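Local coordinates for chalcone-flavanone isomerase family protein (Arabidopsis thaliana, PDB 4DOO), which binds fatty acids, with a preference for saturated ones, through a chalcone-isomerase-like domain, and may take part in alpha-linolenic acid metabolism in the chloroplast, at residues R23-K31 and F187-N198; E137-D147 and V158-G166. All blocks are in the same frame, centred on the assembly; numbering follows the deposited sequence.

Both contacts are built on the same antiparallel sheet, their centres 21 Å apart and their nearest atoms about 9 Å apart, so they do not touch. Contact 1 lays helix 189-202 against strand 22-33; seven of its twelve touching residues are buried, and at one end it reaches the carboxylate of a lauric acid. Contact 2 lies farther from the middle of the chain and is more open: it is a hairpin of neighbouring strands, held mainly by backbone hydrogen bonds. In contact 1 side chains reach backbone atoms across a helix-strand interface, and an arginine grips the ligand. In contact 2 a glutamate side chain bonds the strand's first amide, beside its own backbone bond.

Contact 1 (R23-K31 and F187-N198); sequences RLLGVGLRK and FDKNAREDFLDN. With DAO (lauric acid), chain C.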
loop_
_atom_site.group_PDB
_atom_site.type_symbol
_atom_site.label_atom_id
_atom_site.label_comp_id
_atom_site.label_asym_id
_atom_site.label_seq_id
_atom_site.Cartn_x
_atom_site.Cartn_y
_atom_site.Cartn_z
ATOM N N ARG A 23 -3.909 -7.548 -9.835
ATOM C CA ARG A 23 -4.553 -6.434 -10.528
ATOM C C ARG A 23 -4.495 -5.087 -9.824
ATOM O O ARG A 23 -4.707 -4.989 -8.617
ATOM C CB ARG A 23 -6.022 -6.760 -10.800
ATOM C CG ARG A 23 -6.248 -8.088 -11.497
ATOM C CD ARG A 23 -5.534 -8.191 -12.839
ATOM N NE ARG A 23 -5.652 -9.536 -13.399
ATOM C CZ ARG A 23 -6.807 -10.109 -13.734
ATOM N NH1 ARG A 23 -7.952 -9.453 -13.575
ATOM N NH2 ARG A 23 -6.822 -11.354 -14.196
ATOM N N LEU A 24 -4.226 -4.043 -10.601
ATOM C CA LEU A 24 -4.187 -2.684 -10.068
ATOM C C LEU A 24 -5.631 -2.291 -9.774
ATOM O O LEU A 24 -6.483 -2.305 -10.675
ATOM C CB LEU A 24 -3.600 -1.720 -11.101
ATOM C CG LEU A 24 -3.554 -0.244 -10.703
ATOM C CD1 LEU A 24 -2.656 -0.070 -9.475
ATOM C CD2 LEU A 24 -3.030 0.584 -11.883
ATOM N N LEU A 25 -5.908 -1.937 -8.523
ATOM C CA LEU A 25 -7.261 -1.560 -8.125
ATOM C C LEU A 25 -7.420 -0.084 -7.768
ATOM O O LEU A 25 -8.530 0.454 -7.770
ATOM C CB LEU A 25 -7.710 -2.421 -6.944
ATOM C CG LEU A 25 -7.658 -3.938 -7.151
ATOM C CD1 LEU A 25 -8.104 -4.629 -5.876
ATOM C CD2 LEU A 25 -8.556 -4.345 -8.319
ATOM N N GLY A 26 -6.316 0.578 -7.455
ATOM C CA GLY A 26 -6.400 1.984 -7.107
ATOM C C GLY A 26 -5.075 2.697 -7.266
ATOM O O GLY A 26 -4.018 2.109 -7.049
ATOM N N VAL A 27 -5.137 3.967 -7.652
ATOM C CA VAL A 27 -3.939 4.778 -7.833
ATOM C C VAL A 27 -4.128 6.099 -7.105
ATOM O O VAL A 27 -5.171 6.738 -7.235
ATOM C CB VAL A 27 -3.680 5.045 -9.330
ATOM C CG1 VAL A 27 -2.532 6.041 -9.500
ATOM C CG2 VAL A 27 -3.350 3.739 -10.028
ATOM N N GLY A 28 -3.120 6.508 -6.341
ATOM C CA GLY A 28 -3.222 7.753 -5.604
ATOM C C GLY A 28 -1.908 8.491 -5.427
ATOM O O GLY A 28 -0.876 8.098 -5.979
ATOM N N LEU A 29 -1.956 9.570 -4.649
ATOM C CA LEU A 29 -0.782 10.388 -4.374
ATOM C C LEU A 29 -0.597 10.556 -2.872
ATOM O O LEU A 29 -1.567 10.755 -2.135
ATOM C CB LEU A 29 -0.932 11.778 -5.006
ATOM C CG LEU A 29 -1.027 11.911 -6.526
ATOM C CD1 LEU A 29 -1.130 13.390 -6.888
ATOM C CD2 LEU A 29 0.200 11.289 -7.185
ATOM N N ARG A 30 0.652 10.459 -2.429
ATOM C CA ARG A 30 0.999 10.635 -1.026
ATOM C C ARG A 30 1.586 12.034 -0.989
ATOM O O ARG A 30 2.627 12.295 -1.601
ATOM C CB ARG A 30 2.048 9.603 -0.601
ATOM C CG ARG A 30 2.307 9.482 0.902
ATOM C CD ARG A 30 3.253 10.543 1.454
ATOM N NE ARG A 30 3.772 10.134 2.761
ATOM C CZ ARG A 30 3.854 10.928 3.822
ATOM N NH1 ARG A 30 3.452 12.190 3.744
ATOM N NH2 ARG A 30 4.334 10.456 4.966
ATOM N N LYS A 31 0.907 12.935 -0.293
ATOM C CA LYS A 31 1.359 14.317 -0.200
ATOM C C LYS A 31 1.915 14.661 1.170
ATOM O O LYS A 31 1.784 13.897 2.125
ATOM C CB LYS A 31 0.198 15.265 -0.512
ATOM C CG LYS A 31 -0.405 15.083 -1.892
ATOM C CD LYS A 31 -1.693 15.877 -2.043
ATOM C CE LYS A 31 -2.338 15.615 -3.399
ATOM N NZ LYS A 31 -3.607 16.375 -3.572
ATOM N N PHE A 187 -3.736 7.965 2.844
ATOM C CA PHE A 187 -3.011 9.083 2.258
ATOM C C PHE A 187 -3.862 9.737 1.176
ATOM O O PHE A 187 -3.798 10.947 0.963
ATOM C CB PHE A 187 -1.711 8.593 1.617
ATOM C CG PHE A 187 -0.637 8.243 2.600
ATOM C CD1 PHE A 187 0.120 7.087 2.433
ATOM C CD2 PHE A 187 -0.357 9.079 3.673
ATOM C CE1 PHE A 187 1.144 6.766 3.322
ATOM C CE2 PHE A 187 0.665 8.770 4.567
ATOM C CZ PHE A 187 1.417 7.609 4.390
ATOM N N ASP A 188 -4.665 8.923 0.498
ATOM C CA ASP A 188 -5.494 9.402 -0.596
ATOM C C ASP A 188 -6.855 8.707 -0.551
ATOM O O ASP A 188 -6.991 7.549 -0.950
ATOM C CB ASP A 188 -4.766 9.104 -1.914
ATOM C CG ASP A 188 -5.428 9.733 -3.118
ATOM O OD1 ASP A 188 -4.687 10.189 -4.016
ATOM O OD2 ASP A 188 -6.676 9.765 -3.181
ATOM N N LYS A 189 -7.866 9.420 -0.066
ATOM C CA LYS A 189 -9.197 8.837 0.036
ATOM C C LYS A 189 -9.759 8.376 -1.302
ATOM O O LYS A 189 -10.381 7.316 -1.380
ATOM C CB LYS A 189 -10.154 9.821 0.711
ATOM C CG LYS A 189 -9.743 10.152 2.133
ATOM C CD LYS A 189 -10.941 10.216 3.071
ATOM C CE LYS A 189 -10.490 10.447 4.504
ATOM N NZ LYS A 189 -11.619 10.374 5.471
ATOM N N ASN A 190 -9.535 9.153 -2.357
ATOM C CA ASN A 190 -10.036 8.777 -3.673
ATOM C C ASN A 190 -9.461 7.422 -4.091
ATOM O O ASN A 190 -10.166 6.585 -4.659
ATOM C CB ASN A 190 -9.668 9.846 -4.711
ATOM C CG ASN A 190 -10.168 9.504 -6.107
ATOM O OD1 ASN A 190 -11.374 9.419 -6.346
ATOM N ND2 ASN A 190 -9.241 9.303 -7.035
ATOM N N ALA A 191 -8.180 7.207 -3.800
ATOM C CA ALA A 191 -7.524 5.954 -4.147
ATOM C C ALA A 191 -8.127 4.798 -3.361
ATOM O O ALA A 191 -8.272 3.698 -3.885
ATOM C CB ALA A 191 -6.020 6.043 -3.875
ATOM N N ARG A 192 -8.468 5.045 -2.101
ATOM C CA ARG A 192 -9.051 3.996 -1.274
ATOM C C ARG A 192 -10.433 3.615 -1.786
ATOM O O ARG A 192 -10.779 2.435 -1.841
ATOM C CB ARG A 192 -9.171 4.444 0.184
ATOM C CG ARG A 192 -9.769 3.362 1.080
ATOM C CD ARG A 192 -10.174 3.910 2.431
ATOM N NE ARG A 192 -11.280 4.859 2.331
ATOM C CZ ARG A 192 -11.699 5.608 3.343
ATOM N NH1 ARG A 192 -11.099 5.514 4.523
ATOM N NH2 ARG A 192 -12.716 6.445 3.178
ATOM N N GLU A 193 -11.226 4.618 -2.156
ATOM C CA GLU A 193 -12.568 4.362 -2.652
ATOM C C GLU A 193 -12.527 3.545 -3.938
ATOM O O GLU A 193 -13.317 2.616 -4.115
ATOM C CB GLU A 193 -13.310 5.683 -2.867
ATOM C CG GLU A 193 -13.520 6.456 -1.567
ATOM C CD GLU A 193 -14.303 5.656 -0.533
ATOM O OE1 GLU A 193 -15.514 5.423 -0.751
ATOM O OE2 GLU A 193 -13.710 5.248 0.490
ATOM N N ASP A 194 -11.602 3.887 -4.831
ATOM C CA ASP A 194 -11.458 3.152 -6.080
ATOM C C ASP A 194 -11.023 1.727 -5.773
ATOM O O ASP A 194 -11.492 0.783 -6.399
ATOM C CB ASP A 194 -10.418 3.817 -6.990
ATOM C CG ASP A 194 -10.924 5.105 -7.612
ATOM O OD1 ASP A 194 -10.116 5.826 -8.242
ATOM O OD2 ASP A 194 -12.135 5.391 -7.474
ATOM N N PHE A 195 -10.122 1.572 -4.808
ATOM C CA PHE A 195 -9.639 0.246 -4.452
ATOM C C PHE A 195 -10.775 -0.644 -3.963
ATOM O O PHE A 195 -10.906 -1.785 -4.402
ATOM C CB PHE A 195 -8.543 0.340 -3.376
ATOM C CG PHE A 195 -8.163 -0.989 -2.775
ATOM C CD1 PHE A 195 -8.869 -1.508 -1.693
ATOM C CD2 PHE A 195 -7.114 -1.733 -3.304
ATOM C CE1 PHE A 195 -8.535 -2.750 -1.146
ATOM C CE2 PHE A 195 -6.775 -2.976 -2.763
ATOM C CZ PHE A 195 -7.486 -3.481 -1.684
ATOM N N LEU A 196 -11.589 -0.116 -3.055
ATOM C CA LEU A 196 -12.706 -0.868 -2.496
ATOM C C LEU A 196 -13.776 -1.147 -3.552
ATOM O O LEU A 196 -14.356 -2.236 -3.583
ATOM C CB LEU A 196 -13.302 -0.107 -1.312
ATOM C CG LEU A 196 -12.351 0.057 -0.119
ATOM C CD1 LEU A 196 -13.004 0.939 0.957
ATOM C CD2 LEU A 196 -12.012 -1.316 0.447
ATOM N N ASP A 197 -14.030 -0.168 -4.414
ATOM C CA ASP A 197 -15.013 -0.342 -5.478
ATOM C C ASP A 197 -14.560 -1.456 -6.415
ATOM O O ASP A 197 -15.340 -2.344 -6.753
ATOM C CB ASP A 197 -15.190 0.940 -6.309
ATOM C CG ASP A 197 -15.996 2.019 -5.593
ATOM O OD1 ASP A 197 -16.712 1.704 -4.621
ATOM O OD2 ASP A 197 -15.925 3.192 -6.024
ATOM N N ASN A 198 -13.295 -1.415 -6.829
ATOM C CA ASN A 198 -12.781 -2.419 -7.751
ATOM C C ASN A 198 -12.534 -3.777 -7.106
ATOM O O ASN A 198 -12.634 -4.809 -7.773
ATOM C CB ASN A 198 -11.512 -1.905 -8.454
ATOM C CG ASN A 198 -11.791 -0.693 -9.334
ATOM O OD1 ASN A 198 -12.813 -0.644 -10.029
ATOM N ND2 ASN A 198 -10.889 0.287 -9.314
HETATM O O1 DAO C . 5.200 7.772 5.083
HETATM O O2 DAO C . 4.605 7.550 2.972
HETATM C C1 DAO C . 4.930 7.066 4.082
HETATM C C2 DAO C . 5.015 5.562 4.215
HETATM C C3 DAO C . 6.187 5.038 3.403
HETATM C C4 DAO C . 6.420 3.543 3.668
HETATM C C5 DAO C . 7.386 2.947 2.642
HETATM C C6 DAO C . 8.839 3.238 3.009
HETATM C C7 DAO C . 9.733 3.239 1.780
HETATM C C8 DAO C . 11.033 3.968 2.080
HETATM C C9 DAO C . 11.878 4.127 0.829
HETATM C C10 DAO C . 13.211 4.786 1.169
HETATM C C11 DAO C . 14.297 4.341 0.196
HETATM C C12 DAO C . 15.558 5.153 0.394
HETATM O O HOH W 1 -7.679 5.169 -8.489
HETATM O O HOH W 2 -3.583 12.540 -1.980
HETATM O O HOH W 3 -1.346 12.171 1.191
#
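Arg30 meets Phe187 first with its aliphatic part. Its CB leads to CG, which sits over the centre of the Phe187 ring, 3.6 Å from the centroid and almost on the ring normal, a CH-pi contact. The chain then bends at chi2 (-81°), carrying CD past the ring to within 3.6 Å of lauric acid O2. Beyond it, the guanidinium lies flat on Phe187, planes 27° apart, with Phe187 CE2 over one face. NE donates to lauric acid O2 and NH2 to O1, at 2.7 and 2.8 Å; both bonds are almost straight (178°), so the two ends form a side-on, two-pronged grip on the carboxylate. NH1 turns back to Lys31 O, which further limits rotation of the group.

Where the helix starts, Asp188 divides its carboxylate between two backbone amides. OD1 accepts from Leu29 N at 2.9 Å on its anti side, while OD2 receives Ala191 N, making Asp188 an N-cap tied to the strand. Gly28 lets the strand come close here: Ala191 CB is 3.7 Å from Gly28 CA. Farther along, Leu25 CB touches Phe195 CD2, and Leu25 O accepts from Asn198 ND2 at 2.8 Å, with the oxygen in the plane of the Asn198 amide. A classic beta bulge puts Leu25 and Gly26 together across from Val47 of the adjoining strand 39-50. A water joins Val27 N to Asp194 OD1.

The helix segment runs nearly antiparallel to the strand segment, and the two short axes approach to 6.0 Å. Tyr43 and Ser110 also hydrogen-bond the lauric acid and complete its polar anchor. A helix capped onto a sheet strand thus adjoins the carboxylate-binding end of the fatty-acid pocket in this chalcone-isomerase-like fold.

Contact 2 (E137-D147 and V158-G166); sequences EYKIPRNSTID and VAIEGNHVG
CG of Glu161 stands anti to its carbonyl carbon (chi1 -67°) and the chain bends again at chi2 (-68°), which folds the carboxylate back over Thr145, although the residue's CB points away from the other strand. OE1 thereby reaches Thr145 N at 3.0 Å; the amide lies above the carboxylate plane, 63° out of it. Glu161 N in turn donates to Thr145 O. A water links the carboxylate, at OE1, to Asn143 O of the type II turn and to Thr145 OG1.

Asp147 and Ala159 form a hydrogen-bonded antiparallel pair: Asp147 N gives to Ala159 O at 2.8 Å and Ala159 N to Asp147 O at 3.0 Å, both in the carbonyl plane. Ile146 and Ile160 are the adjacent non-hydrogen-bonded pair, with their side chains on one face. On that face Ile146 CG2 lies beside Val158 CG1 at 4.0 Å, the two side chains pointing the same way, while the methyl Ile160 CD1 makes a van der Waals contact with the Glu137 carboxylate, 3.5 Å from OE1. On the other face, Asp147 is paired with Arg90 of strand 87-93 in a salt bridge.

Two turns shape the same end of the ladder. Ser144 N and OG both donate to Pro141 O, the hydroxyl at 2.6 Å, within a type II turn. Ile160 to Asn163 form a type I' turn, which sends the chain into strand 163-169. The result is an antiparallel beta meander at the edge of the sheet, where 163-169 is the outermost strand, with Glu137, in the loop leading to it, lining the lauric acid pocket.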
loop_
_atom_site.group_PDB
_atom_site.type_symbol
_atom_site.label_atom_id
_atom_site.label_comp_id
_atom_site.label_asym_id
_atom_site.label_seq_id
_atom_site.Cartn_x
_atom_site.Cartn_y
_atom_site.Cartn_z
ATOM N N GLU A 137 20.674 2.537 1.443
ATOM C CA GLU A 137 20.248 3.553 0.491
ATOM C C GLU A 137 20.793 4.915 0.884
ATOM O O GLU A 137 20.648 5.336 2.031
ATOM C CB GLU A 137 18.720 3.607 0.431
ATOM C CG GLU A 137 18.090 2.247 0.197
ATOM C CD GLU A 137 18.591 1.595 -1.080
ATOM O OE1 GLU A 137 18.498 0.356 -1.192
ATOM O OE2 GLU A 137 19.069 2.325 -1.975
ATOM N N TYR A 138 21.424 5.599 -0.066
ATOM C CA TYR A 138 21.975 6.923 0.203
ATOM C C TYR A 138 21.201 8.034 -0.489
ATOM O O TYR A 138 21.272 9.196 -0.082
ATOM C CB TYR A 138 23.444 6.993 -0.208
ATOM C CG TYR A 138 24.351 6.329 0.793
ATOM C CD1 TYR A 138 24.430 4.940 0.878
ATOM C CD2 TYR A 138 25.085 7.092 1.702
ATOM C CE1 TYR A 138 25.216 4.325 1.851
ATOM C CE2 TYR A 138 25.869 6.488 2.676
ATOM C CZ TYR A 138 25.930 5.108 2.747
ATOM O OH TYR A 138 26.700 4.517 3.722
ATOM N N LYS A 139 20.457 7.675 -1.527
ATOM C CA LYS A 139 19.667 8.648 -2.266
ATOM C C LYS A 139 18.292 8.063 -2.572
ATOM O O LYS A 139 18.091 6.852 -2.510
ATOM C CB LYS A 139 20.375 9.018 -3.573
ATOM C CG LYS A 139 20.522 7.853 -4.537
ATOM C CD LYS A 139 21.084 8.309 -5.878
ATOM C CE LYS A 139 21.138 7.163 -6.881
ATOM N NZ LYS A 139 21.624 7.609 -8.223
ATOM N N ILE A 140 17.350 8.938 -2.905
ATOM C CA ILE A 140 15.989 8.526 -3.234
ATOM C C ILE A 140 15.484 9.569 -4.236
ATOM O O ILE A 140 14.635 10.408 -3.930
ATOM C CB ILE A 140 15.114 8.474 -1.950
ATOM C CG1 ILE A 140 13.683 8.099 -2.313
ATOM C CG2 ILE A 140 15.173 9.801 -1.233
ATOM C CD1 ILE A 140 13.571 6.760 -2.996
ATOM N N PRO A 141 16.020 9.518 -5.465
ATOM C CA PRO A 141 15.658 10.449 -6.529
ATOM C C PRO A 141 14.293 10.250 -7.171
ATOM O O PRO A 141 13.689 9.176 -7.084
ATOM C CB PRO A 141 16.792 10.260 -7.528
ATOM C CG PRO A 141 17.008 8.778 -7.464
ATOM C CD PRO A 141 16.994 8.517 -5.953
ATOM N N ARG A 142 13.826 11.309 -7.821
ATOM C CA ARG A 142 12.563 11.287 -8.544
ATOM C C ARG A 142 12.632 10.143 -9.552
ATOM O O ARG A 142 13.694 9.867 -10.119
ATOM C CB ARG A 142 12.364 12.620 -9.279
ATOM C CG ARG A 142 11.129 12.699 -10.179
ATOM C CD ARG A 142 11.126 14.034 -10.920
ATOM N NE ARG A 142 10.144 14.122 -12.003
ATOM C CZ ARG A 142 8.842 14.333 -11.834
ATOM N NH1 ARG A 142 8.340 14.478 -10.616
ATOM N NH2 ARG A 142 8.042 14.421 -12.891
ATOM N N ASN A 143 11.498 9.477 -9.749
ATOM C CA ASN A 143 11.356 8.352 -10.673
ATOM C C ASN A 143 11.831 7.010 -10.116
ATOM O O ASN A 143 11.821 6.003 -10.829
ATOM C CB ASN A 143 12.052 8.649 -12.007
ATOM C CG ASN A 143 11.443 9.836 -12.727
ATOM O OD1 ASN A 143 10.227 9.915 -12.892
ATOM N ND2 ASN A 143 12.287 10.764 -13.162
ATOM N N SER A 144 12.252 6.992 -8.853
ATOM C CA SER A 144 12.676 5.738 -8.226
ATOM C C SER A 144 11.396 4.945 -7.976
ATOM O O SER A 144 10.355 5.535 -7.685
ATOM C CB SER A 144 13.368 5.995 -6.880
ATOM O OG SER A 144 14.550 6.761 -7.034
ATOM N N THR A 145 11.467 3.624 -8.098
ATOM C CA THR A 145 10.298 2.777 -7.874
ATOM C C THR A 145 10.551 1.813 -6.721
ATOM O O THR A 145 11.570 1.121 -6.689
ATOM C CB THR A 145 9.948 1.938 -9.128
ATOM O OG1 THR A 145 9.579 2.809 -10.205
ATOM C CG2 THR A 145 8.792 0.995 -8.836
ATOM N N ILE A 146 9.626 1.779 -5.767
ATOM C CA ILE A 146 9.740 0.882 -4.624
ATOM C C ILE A 146 8.500 0.011 -4.595
ATOM O O ILE A 146 7.380 0.513 -4.703
ATOM C CB ILE A 146 9.811 1.646 -3.281
ATOM C CG1 ILE A 146 11.027 2.576 -3.257
ATOM C CG2 ILE A 146 9.876 0.656 -2.122
ATOM C CD1 ILE A 146 10.851 3.840 -4.076
ATOM N N ASP A 147 8.702 -1.294 -4.457
ATOM C CA ASP A 147 7.590 -2.230 -4.403
ATOM C C ASP A 147 7.481 -2.883 -3.033
ATOM O O ASP A 147 8.386 -3.605 -2.606
ATOM C CB ASP A 147 7.755 -3.319 -5.468
ATOM C CG ASP A 147 7.189 -2.913 -6.811
ATOM O OD1 ASP A 147 6.690 -1.773 -6.933
ATOM O OD2 ASP A 147 7.237 -3.741 -7.747
ATOM N N VAL A 158 10.272 -6.090 0.328
ATOM C CA VAL A 158 10.540 -4.809 -0.311
ATOM C C VAL A 158 11.570 -4.919 -1.426
ATOM O O VAL A 158 12.617 -5.550 -1.267
ATOM C CB VAL A 158 11.066 -3.773 0.707
ATOM C CG1 VAL A 158 11.293 -2.430 0.009
ATOM C CG2 VAL A 158 10.082 -3.626 1.858
ATOM N N ALA A 159 11.261 -4.291 -2.554
ATOM C CA ALA A 159 12.155 -4.272 -3.696
ATOM C C ALA A 159 12.321 -2.820 -4.125
ATOM O O ALA A 159 11.345 -2.065 -4.195
ATOM C CB ALA A 159 11.579 -5.098 -4.832
ATOM N N ILE A 160 13.561 -2.426 -4.389
ATOM C CA ILE A 160 13.863 -1.063 -4.809
ATOM C C ILE A 160 14.495 -1.115 -6.196
ATOM O O ILE A 160 15.479 -1.825 -6.417
ATOM C CB ILE A 160 14.822 -0.378 -3.805
ATOM C CG1 ILE A 160 14.152 -0.298 -2.431
ATOM C CG2 ILE A 160 15.182 1.021 -4.285
ATOM C CD1 ILE A 160 15.016 0.328 -1.351
ATOM N N GLU A 161 13.905 -0.373 -7.130
ATOM C CA GLU A 161 14.369 -0.333 -8.512
ATOM C C GLU A 161 14.500 -1.740 -9.090
ATOM O O GLU A 161 15.417 -2.029 -9.858
ATOM C CB GLU A 161 15.704 0.416 -8.611
ATOM C CG GLU A 161 15.605 1.912 -8.299
ATOM C CD GLU A 161 14.812 2.697 -9.342
ATOM O OE1 GLU A 161 13.649 2.337 -9.624
ATOM O OE2 GLU A 161 15.354 3.684 -9.881
ATOM N N GLY A 162 13.574 -2.613 -8.705
ATOM C CA GLY A 162 13.573 -3.977 -9.202
ATOM C C GLY A 162 14.434 -4.967 -8.442
ATOM O O GLY A 162 14.434 -6.155 -8.758
ATOM N N ASN A 163 15.163 -4.491 -7.439
ATOM C CA ASN A 163 16.033 -5.358 -6.652
ATOM C C ASN A 163 15.477 -5.631 -5.258
ATOM O O ASN A 163 15.251 -4.706 -4.482
ATOM C CB ASN A 163 17.426 -4.730 -6.529
ATOM C CG ASN A 163 18.054 -4.432 -7.879
ATOM O OD1 ASN A 163 18.100 -5.292 -8.759
ATOM N ND2 ASN A 163 18.546 -3.208 -8.048
ATOM N N HIS A 164 15.257 -6.905 -4.944
ATOM C CA HIS A 164 14.745 -7.284 -3.630
ATOM C C HIS A 164 15.777 -6.904 -2.570
ATOM O O HIS A 164 16.958 -7.219 -2.708
ATOM C CB HIS A 164 14.467 -8.790 -3.605
ATOM C CG HIS A 164 14.082 -9.318 -2.259
ATOM N ND1 HIS A 164 15.012 -9.705 -1.317
ATOM C CD2 HIS A 164 12.868 -9.547 -1.703
ATOM C CE1 HIS A 164 14.387 -10.154 -0.243
ATOM N NE2 HIS A 164 13.087 -10.068 -0.452
ATOM N N VAL A 165 15.335 -6.222 -1.518
ATOM C CA VAL A 165 16.246 -5.795 -0.463
ATOM C C VAL A 165 16.053 -6.508 0.867
ATOM O O VAL A 165 16.890 -6.391 1.762
ATOM C CB VAL A 165 16.141 -4.277 -0.210
ATOM C CG1 VAL A 165 16.519 -3.517 -1.472
ATOM C CG2 VAL A 165 14.728 -3.916 0.232
ATOM N N GLY A 166 14.955 -7.242 1.006
ATOM C CA GLY A 166 14.723 -7.951 2.251
ATOM C C GLY A 166 13.260 -8.167 2.563
ATOM O O GLY A 166 12.383 -7.654 1.869
HETATM O O HOH W 4 11.740 3.258 -11.424
#